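Beta2-microglobulin (Anolis carolinensis, PDB 7CPO) probably serves as the invariant light chain of the MHC class I molecule, pairing with the heavy chain that presents peptides to T cells. Local coordinates at residues T38-N42 against G43-E47. Numbering follows the deposited sequence.
Sequences TLLKN and GIPME
K41 and I44 bond to each other twice through their backbones: K41 N donates to I44 O at 3.0 Å, nearly straight at 169°, and I44 N returns a bond to K41 O. The second bond reaches its carbonyl from above the plane, where the chain reverses at N42 and G43. These two residues take the positive phi values of a type I' turn, 53° and 81°, and thereby close a beta hairpin with a two-residue loop. One step on, L40 and P45 form a non-hydrogen-bonded pair, where the proline's lack of an N-H costs no bond to strand 36-41. L39 O then receives M46 N at 2.9 Å, with a CA-H...O contact from P45 CA at 3.3 Å beside it.

Side chains pack on both faces of this small ribbon. On one, the CD2 branch of L40 lies against the proline ring, 4.0 Å from P45 CD, while T38 CG2, anti to the backbone N, meets the ring at P45 CB. On the other, M46 crosses back over strand 36-41: its CG passes K41 CB, and its SD rests 3.7 Å from L39 CB. L39 and M46 both continue onto F23 of strand 21-30, in the opposite sheet of the immunoglobulin C1-set sandwich. At the turn, N42 OD1 accepts a hydrogen bond from E77 N.

Backbone bonds thus hold the short edge strand 44-45 to strand 36-41, while the apolar contacts of M46 tie the chain leaving the hairpin to the core between the sheets.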
loop_
_atom_site.group_PDB
_atom_site.type_symbol
_atom_site.label_atom_id
_atom_site.label_comp_id
_atom_site.label_asym_id
_atom_site.label_seq_id
_atom_site.Cartn_x
_atom_site.Cartn_y
_atom_site.Cartn_z
ATOM N N THR B 38 11.084 11.737 7.789
ATOM C CA THR B 38 12.530 11.859 7.924
ATOM C C THR B 38 13.027 10.826 8.923
ATOM O O THR B 38 12.564 10.796 10.068
ATOM C CB THR B 38 12.926 13.267 8.374
ATOM O OG1 THR B 38 12.491 14.222 7.401
ATOM C CG2 THR B 38 14.432 13.366 8.519
ATOM N N LEU B 39 13.956 9.979 8.480
ATOM C CA LEU B 39 14.613 9.017 9.355
ATOM C C LEU B 39 15.683 9.716 10.170
ATOM O O LEU B 39 16.539 10.409 9.612
ATOM C CB LEU B 39 15.259 7.898 8.545
ATOM C CG LEU B 39 14.363 6.796 8.013
ATOM C CD1 LEU B 39 13.003 7.366 7.604
ATOM C CD2 LEU B 39 15.078 6.118 6.859
ATOM N N LEU B 40 15.654 9.513 11.484
ATOM C CA LEU B 40 16.600 10.147 12.391
ATOM C C LEU B 40 17.425 9.094 13.112
ATOM O O LEU B 40 16.895 8.071 13.560
ATOM C CB LEU B 40 15.894 11.023 13.419
ATOM C CG LEU B 40 15.005 12.119 12.844
ATOM C CD1 LEU B 40 14.160 12.736 13.949
ATOM C CD2 LEU B 40 15.858 13.167 12.146
ATOM N N LYS B 41 18.728 9.351 13.193
ATOM C CA LYS B 41 19.658 8.623 14.052
ATOM C C LYS B 41 20.207 9.636 15.047
ATOM O O LYS B 41 20.894 10.585 14.654
ATOM C CB LYS B 41 20.778 7.976 13.240
ATOM C CG LYS B 41 21.806 7.200 14.056
ATOM C CD LYS B 41 23.064 6.929 13.213
ATOM C CE LYS B 41 23.963 5.855 13.827
ATOM N NZ LYS B 41 25.354 5.918 13.293
ATOM N N ASN B 42 19.863 9.460 16.323
ATOM C CA ASN B 42 20.256 10.390 17.380
ATOM C C ASN B 42 19.864 11.820 17.016
ATOM O O ASN B 42 20.616 12.771 17.235
ATOM C CB ASN B 42 21.759 10.277 17.676
ATOM C CG ASN B 42 22.166 8.880 18.136
ATOM O OD1 ASN B 42 21.420 8.215 18.844
ATOM N ND2 ASN B 42 23.351 8.432 17.726
ATOM N N GLY B 43 18.672 11.974 16.432
ATOM C CA GLY B 43 18.154 13.282 16.080
ATOM C C GLY B 43 18.668 13.883 14.785
ATOM O O GLY B 43 18.112 14.895 14.335
ATOM N N ILE B 44 19.690 13.308 14.162
ATOM C CA ILE B 44 20.262 13.825 12.919
ATOM C C ILE B 44 19.688 13.031 11.742
ATOM O O ILE B 44 19.723 11.793 11.782
ATOM C CB ILE B 44 21.801 13.742 12.925
ATOM C CG1 ILE B 44 22.375 14.457 14.157
ATOM C CG2 ILE B 44 22.386 14.291 11.631
ATOM C CD1 ILE B 44 21.907 15.910 14.320
ATOM N N PRO B 45 19.173 13.693 10.701
ATOM C CA PRO B 45 18.666 12.961 9.528
ATOM C C PRO B 45 19.694 11.992 8.959
ATOM O O PRO B 45 20.866 12.334 8.784
ATOM C CB PRO B 45 18.347 14.080 8.528
ATOM C CG PRO B 45 18.009 15.253 9.395
ATOM C CD PRO B 45 18.945 15.144 10.584
ATOM N N MET B 46 19.243 10.769 8.677
ATOM C CA MET B 46 20.119 9.752 8.103
ATOM C C MET B 46 20.434 10.084 6.648
ATOM O O MET B 46 19.693 10.809 5.981
ATOM C CB MET B 46 19.460 8.372 8.191
ATOM C CG MET B 46 19.046 7.967 9.611
ATOM S SD MET B 46 18.360 6.301 9.759
ATOM C CE MET B 46 19.800 5.287 9.423
ATOM N N GLU B 47 21.556 9.570 6.155
ATOM C CA GLU B 47 21.837 9.712 4.737
ATOM C C GLU B 47 21.376 8.443 4.011
ATOM O O GLU B 47 20.978 7.456 4.634
ATOM C CB GLU B 47 23.327 9.975 4.493
ATOM C CG GLU B 47 23.933 11.257 5.102
ATOM C CD GLU B 47 25.347 11.023 5.643
ATOM O OE1 GLU B 47 26.091 10.242 5.010
ATOM O OE2 GLU B 47 25.726 11.613 6.685
#